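Local coordinates for protein peroxiredoxin 6 (Arenicola marina, PDB 2V2G) that probably reduces hydrogen peroxide and organic hydroperoxides to water and alcohols as a thiol-specific peroxidase of the Prx6 subfamily, at residues 40-54 with 79-91. The protein carries 1 engineered substitution. Residues are numbered along the deposited sequence; the frame is centred on the assembly and turned at random.
Sequences DFTPVSTTELGRVIQ and EWSEDVKCLSGVK. Engineered in segment 40-54: S45 (natural residue Cys). With BEZ (benzoic acid), chain E.
W80 packs against D40, F41 and T46 in this contact between two helices of the thioredoxin fold of peroxiredoxins. One is helix 43-54, which starts at the predicted peroxidatic site. The other is the C-terminal part of helix 74-88; the axes of helices 43-54 and 79-88 cross at -65°. The W80 indole stands with CG anti to the backbone N (chi1 179°), which carries it to the first turn of helix 43-54. D40 CA lies over one face, 3.9 Å from the centroid of the six-membered ring, and V84 CG2 lies over the opposite face. In the ring plane, W80 NE1 donates to T46 OG1 at 3.0 Å. T46 OG1 in turn donates to T42 O, which also accepts from T46 N. This ties the tryptophan to the turn that holds the benzoic acid. There V44 N bonds BEZ O1 and S45 N bonds BEZ O2. S45 is engineered; the natural residue is the predicted active-site cysteine.

Further along the buried interior, V84 fits as a knob among T46, L49, G50 and I53. G50 lets the backbones come close, with its CA 4.2 Å from S88 CA.

The margins are nearer solvent. At one, the edge of W80 points toward the face of F41, with W80 CB over that ring and exposed E79 beside it. K210 of the second subunit adds a cation-pi contact to F41. At the other, partly exposed V90 sets its CB against I53 CG2, just past the end of helix 74-88. Exposed Q54 reaches across with an extended chain, and its NE2 donates to S88 O at 3.0 Å, nearly straight at 167°.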
loop_
_atom_site.group_PDB
_atom_site.type_symbol
_atom_site.label_atom_id
_atom_site.label_comp_id
_atom_site.label_asym_id
_atom_site.label_seq_id
_atom_site.Cartn_x
_atom_site.Cartn_y
_atom_site.Cartn_z
ATOM N N ASP A 40 -21.538 -0.507 1.104
ATOM C CA ASP A 40 -22.137 -0.078 2.377
ATOM C C ASP A 40 -22.786 -1.250 3.048
ATOM O O ASP A 40 -23.139 -2.233 2.387
ATOM C CB ASP A 40 -23.176 1.043 2.174
ATOM C CG ASP A 40 -22.580 2.303 1.597
ATOM O OD1 ASP A 40 -21.352 2.329 1.274
ATOM O OD2 ASP A 40 -23.394 3.258 1.415
ATOM N N PHE A 41 -22.974 -1.152 4.371
ATOM C CA PHE A 41 -23.632 -2.202 5.136
ATOM C C PHE A 41 -22.886 -3.554 5.029
ATOM O O PHE A 41 -23.524 -4.632 4.911
ATOM C CB PHE A 41 -25.136 -2.403 4.763
ATOM C CG PHE A 41 -26.005 -1.139 4.792
ATOM C CD1 PHE A 41 -26.371 -0.524 5.994
ATOM C CD2 PHE A 41 -26.474 -0.578 3.612
ATOM C CE1 PHE A 41 -27.166 0.613 6.016
ATOM C CE2 PHE A 41 -27.275 0.550 3.631
ATOM C CZ PHE A 41 -27.630 1.149 4.848
ATOM N N THR A 42 -21.566 -3.482 5.019
ATOM C CA THR A 42 -20.738 -4.665 5.139
ATOM C C THR A 42 -19.731 -4.460 6.260
ATOM O O THR A 42 -19.375 -3.303 6.585
ATOM C CB THR A 42 -20.077 -4.996 3.812
ATOM O OG1 THR A 42 -19.211 -3.905 3.466
ATOM C CG2 THR A 42 -21.126 -5.270 2.754
ATOM N N PRO A 43 -19.325 -5.581 6.915
ATOM C CA PRO A 43 -18.671 -5.503 8.248
ATOM C C PRO A 43 -17.274 -4.895 8.251
ATOM O O PRO A 43 -16.985 -3.985 9.035
ATOM C CB PRO A 43 -18.700 -6.961 8.760
ATOM C CG PRO A 43 -18.856 -7.796 7.532
ATOM C CD PRO A 43 -19.682 -6.976 6.558
ATOM N N VAL A 44 -16.353 -5.423 7.451
ATOM C CA VAL A 44 -14.975 -4.820 7.428
ATOM C C VAL A 44 -15.013 -3.338 7.078
ATOM O O VAL A 44 -14.336 -2.547 7.690
ATOM C CB VAL A 44 -13.987 -5.613 6.502
ATOM C CG1 VAL A 44 -12.661 -4.820 6.248
ATOM C CG2 VAL A 44 -13.751 -7.038 7.139
ATOM N N SER A 45 -15.817 -3.015 6.068
ATOM C CA SER A 45 -15.979 -1.633 5.610
ATOM C C SER A 45 -16.426 -0.745 6.767
ATOM O O SER A 45 -15.930 0.402 6.908
ATOM C CB SER A 45 -16.968 -1.523 4.490
ATOM O OG SER A 45 -16.491 -2.177 3.315
ATOM N N THR A 46 -17.294 -1.278 7.596
ATOM C CA THR A 46 -17.798 -0.521 8.772
ATOM C C THR A 46 -16.668 -0.299 9.757
ATOM O O THR A 46 -16.452 0.822 10.260
ATOM C CB THR A 46 -19.025 -1.184 9.433
ATOM O OG1 THR A 46 -20.017 -1.463 8.463
ATOM C CG2 THR A 46 -19.732 -0.254 10.508
ATOM N N THR A 47 -15.903 -1.359 10.065
ATOM C CA THR A 47 -14.718 -1.171 10.932
ATOM C C THR A 47 -13.712 -0.137 10.395
ATOM O O THR A 47 -13.084 0.589 11.160
ATOM C CB THR A 47 -13.967 -2.519 11.237
ATOM O OG1 THR A 47 -13.236 -2.977 10.097
ATOM C CG2 THR A 47 -14.980 -3.590 11.710
ATOM N N GLU A 48 -13.518 -0.106 9.060
ATOM C CA GLU A 48 -12.566 0.812 8.442
ATOM C C GLU A 48 -12.996 2.275 8.500
ATOM O O GLU A 48 -12.225 3.144 8.999
ATOM C CB GLU A 48 -12.315 0.416 7.002
ATOM C CG GLU A 48 -11.499 -0.828 6.884
ATOM C CD GLU A 48 -11.196 -1.088 5.410
ATOM O OE1 GLU A 48 -12.140 -0.946 4.634
ATOM O OE2 GLU A 48 -10.024 -1.332 5.061
ATOM N N LEU A 49 -14.212 2.553 8.048
ATOM C CA LEU A 49 -14.715 3.945 8.128
ATOM C C LEU A 49 -14.842 4.367 9.587
ATOM O O LEU A 49 -14.613 5.523 9.923
ATOM C CB LEU A 49 -16.006 4.133 7.314
ATOM C CG LEU A 49 -15.752 4.406 5.829
ATOM C CD1 LEU A 49 -15.121 3.273 5.068
ATOM C CD2 LEU A 49 -17.067 4.831 5.143
ATOM N N GLY A 50 -15.147 3.450 10.491
ATOM C CA GLY A 50 -15.191 3.804 11.909
ATOM C C GLY A 50 -13.836 4.136 12.484
ATOM O O GLY A 50 -13.667 5.054 13.296
ATOM N N ARG A 51 -12.815 3.386 12.066
ATOM C CA ARG A 51 -11.444 3.706 12.393
ATOM C C ARG A 51 -11.025 5.087 11.910
ATOM O O ARG A 51 -10.287 5.790 12.607
ATOM C CB ARG A 51 -10.488 2.615 11.900
ATOM C CG ARG A 51 -9.070 2.821 12.318
ATOM C CD ARG A 51 -8.886 2.983 13.824
ATOM N NE ARG A 51 -7.484 3.004 14.262
ATOM C CZ ARG A 51 -7.083 3.569 15.379
ATOM N NH1 ARG A 51 -7.956 4.159 16.155
ATOM N NH2 ARG A 51 -5.789 3.553 15.684
ATOM N N VAL A 52 -11.404 5.428 10.675
ATOM C CA VAL A 52 -11.088 6.751 10.151
ATOM C C VAL A 52 -11.732 7.861 11.012
ATOM O O VAL A 52 -11.047 8.839 11.340
ATOM C CB VAL A 52 -11.416 6.860 8.653
ATOM C CG1 VAL A 52 -11.104 8.268 8.147
ATOM C CG2 VAL A 52 -10.561 5.843 7.879
ATOM N N ILE A 53 -12.974 7.694 11.429
ATOM C CA ILE A 53 -13.586 8.640 12.405
ATOM C C ILE A 53 -12.699 8.739 13.671
ATOM O O ILE A 53 -12.380 9.844 14.127
ATOM C CB ILE A 53 -15.071 8.290 12.790
ATOM C CG1 ILE A 53 -15.938 8.289 11.501
ATOM C CG2 ILE A 53 -15.568 9.213 14.003
ATOM C CD1 ILE A 53 -17.350 7.940 11.774
ATOM N N GLN A 54 -12.266 7.581 14.219
ATOM C CA GLN A 54 -11.423 7.602 15.394
ATOM C C GLN A 54 -10.131 8.407 15.201
ATOM O O GLN A 54 -9.653 9.024 16.159
ATOM C CB GLN A 54 -11.086 6.204 15.921
ATOM C CG GLN A 54 -12.265 5.398 16.397
ATOM C CD GLN A 54 -11.895 3.955 16.724
ATOM O OE1 GLN A 54 -10.750 3.515 16.509
ATOM N NE2 GLN A 54 -12.871 3.215 17.246
ATOM N N GLU A 79 -27.629 6.523 5.501
ATOM C CA GLU A 79 -28.161 5.572 6.466
ATOM C C GLU A 79 -27.045 4.750 7.104
ATOM O O GLU A 79 -26.959 4.601 8.317
ATOM C CB GLU A 79 -29.130 4.614 5.811
ATOM C CG GLU A 79 -29.804 3.693 6.827
ATOM C CD GLU A 79 -30.755 2.672 6.213
ATOM O OE1 GLU A 79 -30.866 2.602 4.971
ATOM O OE2 GLU A 79 -31.375 1.915 6.999
ATOM N N TRP A 80 -26.184 4.216 6.266
ATOM C CA TRP A 80 -25.079 3.425 6.785
ATOM C C TRP A 80 -24.117 4.225 7.660
ATOM O O TRP A 80 -23.503 3.668 8.561
ATOM C CB TRP A 80 -24.347 2.770 5.624
ATOM C CG TRP A 80 -23.172 1.942 6.034
ATOM C CD1 TRP A 80 -23.151 0.906 6.928
ATOM C CD2 TRP A 80 -21.847 2.090 5.556
ATOM N NE1 TRP A 80 -21.889 0.378 6.992
ATOM C CE2 TRP A 80 -21.062 1.092 6.171
ATOM C CE3 TRP A 80 -21.236 2.961 4.649
ATOM C CZ2 TRP A 80 -19.692 0.941 5.907
ATOM C CZ3 TRP A 80 -19.858 2.808 4.389
ATOM C CH2 TRP A 80 -19.109 1.820 5.038
ATOM N N SER A 81 -23.965 5.514 7.394
ATOM C CA SER A 81 -23.083 6.336 8.175
ATOM C C SER A 81 -23.459 6.287 9.696
ATOM O O SER A 81 -22.591 6.381 10.543
ATOM C CB SER A 81 -23.049 7.782 7.670
ATOM O OG SER A 81 -22.372 7.926 6.443
ATOM N N GLU A 82 -24.749 6.098 10.019
ATOM C CA GLU A 82 -25.171 5.954 11.427
ATOM C C GLU A 82 -24.594 4.683 12.067
ATOM O O GLU A 82 -24.269 4.675 13.264
ATOM C CB GLU A 82 -26.692 5.952 11.528
ATOM C CG GLU A 82 -27.354 7.285 11.141
ATOM C CD GLU A 82 -26.678 8.522 11.797
ATOM O OE1 GLU A 82 -26.597 8.566 13.037
ATOM O OE2 GLU A 82 -26.225 9.448 11.086
ATOM N N ASP A 83 -24.474 3.618 11.287
ATOM C CA ASP A 83 -23.846 2.381 11.739
ATOM C C ASP A 83 -22.340 2.611 11.931
ATOM O O ASP A 83 -21.748 2.144 12.915
ATOM C CB ASP A 83 -24.065 1.238 10.737
ATOM C CG ASP A 83 -25.518 0.733 10.653
ATOM O OD1 ASP A 83 -26.444 1.183 11.400
ATOM O OD2 ASP A 83 -25.708 -0.148 9.781
ATOM N N VAL A 84 -21.721 3.340 10.995
ATOM C CA VAL A 84 -20.291 3.667 11.096
ATOM C C VAL A 84 -19.978 4.470 12.376
ATOM O O VAL A 84 -19.038 4.179 13.102
ATOM C CB VAL A 84 -19.789 4.437 9.843
ATOM C CG1 VAL A 84 -18.350 4.855 10.006
ATOM C CG2 VAL A 84 -19.903 3.571 8.597
ATOM N N LYS A 85 -20.769 5.506 12.631
ATOM C CA LYS A 85 -20.589 6.302 13.851
ATOM C C LYS A 85 -20.671 5.402 15.075
ATOM O O LYS A 85 -19.853 5.499 15.972
ATOM C CB LYS A 85 -21.683 7.376 13.944
ATOM C CG LYS A 85 -21.602 8.450 12.913
ATOM C CD LYS A 85 -22.794 9.338 12.974
ATOM C CE LYS A 85 -22.724 10.355 11.907
ATOM N NZ LYS A 85 -23.917 11.217 11.916
ATOM N N CYS A 86 -21.662 4.518 15.101
ATOM C CA CYS A 86 -21.857 3.630 16.237
ATOM C C CYS A 86 -20.589 2.815 16.553
ATOM O O CYS A 86 -20.098 2.794 17.681
ATOM C CB CYS A 86 -23.011 2.694 15.904
ATOM S SG CYS A 86 -23.421 1.558 17.210
ATOM N N LEU A 87 -20.089 2.145 15.533
ATOM C CA LEU A 87 -18.962 1.284 15.655
ATOM C C LEU A 87 -17.706 2.096 16.022
ATOM O O LEU A 87 -16.802 1.600 16.696
ATOM C CB LEU A 87 -18.780 0.513 14.342
ATOM C CG LEU A 87 -18.467 -1.000 14.314
ATOM C CD1 LEU A 87 -17.343 -1.251 13.395
ATOM C CD2 LEU A 87 -18.181 -1.625 15.691
ATOM N N SER A 88 -17.627 3.338 15.563
ATOM C CA SER A 88 -16.486 4.192 15.863
ATOM C C SER A 88 -16.417 4.530 17.348
ATOM O O SER A 88 -15.316 4.757 17.861
ATOM C CB SER A 88 -16.500 5.515 15.089
ATOM O OG SER A 88 -17.392 6.450 15.674
ATOM N N GLY A 89 -17.563 4.578 18.014
ATOM C CA GLY A 89 -17.637 4.969 19.436
ATOM C C GLY A 89 -17.518 6.483 19.603
ATOM O O GLY A 89 -17.529 6.999 20.736
ATOM N N VAL A 90 -17.426 7.202 18.485
ATOM C CA VAL A 90 -17.354 8.655 18.480
ATOM C C VAL A 90 -18.727 9.255 18.155
ATOM O O VAL A 90 -19.370 8.892 17.190
ATOM C CB VAL A 90 -16.327 9.198 17.478
ATOM C CG1 VAL A 90 -16.274 10.704 17.581
ATOM C CG2 VAL A 90 -14.954 8.579 17.716
ATOM N N LYS A 91 -19.166 10.175 18.994
ATOM C CA LYS A 91 -20.441 10.864 18.797
ATOM C C LYS A 91 -20.197 12.099 17.911
ATOM O O LYS A 91 -19.134 12.730 17.997
ATOM C CB LYS A 91 -21.017 11.271 20.151
ATOM C CG LYS A 91 -21.273 10.108 21.107
ATOM C CD LYS A 91 -22.464 9.308 20.651
ATOM C CE LYS A 91 -23.084 8.513 21.786
ATOM N NZ LYS A 91 -24.556 8.227 21.543
HETATM C C BEZ E . -16.759 -6.459 4.201
HETATM O O1 BEZ E . -16.802 -7.335 5.177
HETATM O O2 BEZ E . -16.661 -5.160 4.261
HETATM C C1 BEZ E . -16.896 -7.148 2.893
HETATM C C2 BEZ E . -17.363 -6.449 1.795
HETATM C C3 BEZ E . -17.497 -7.104 0.602
HETATM C C4 BEZ E . -17.221 -8.470 0.527
HETATM C C5 BEZ E . -16.721 -9.186 1.624
HETATM C C6 BEZ E . -16.568 -8.515 2.833
#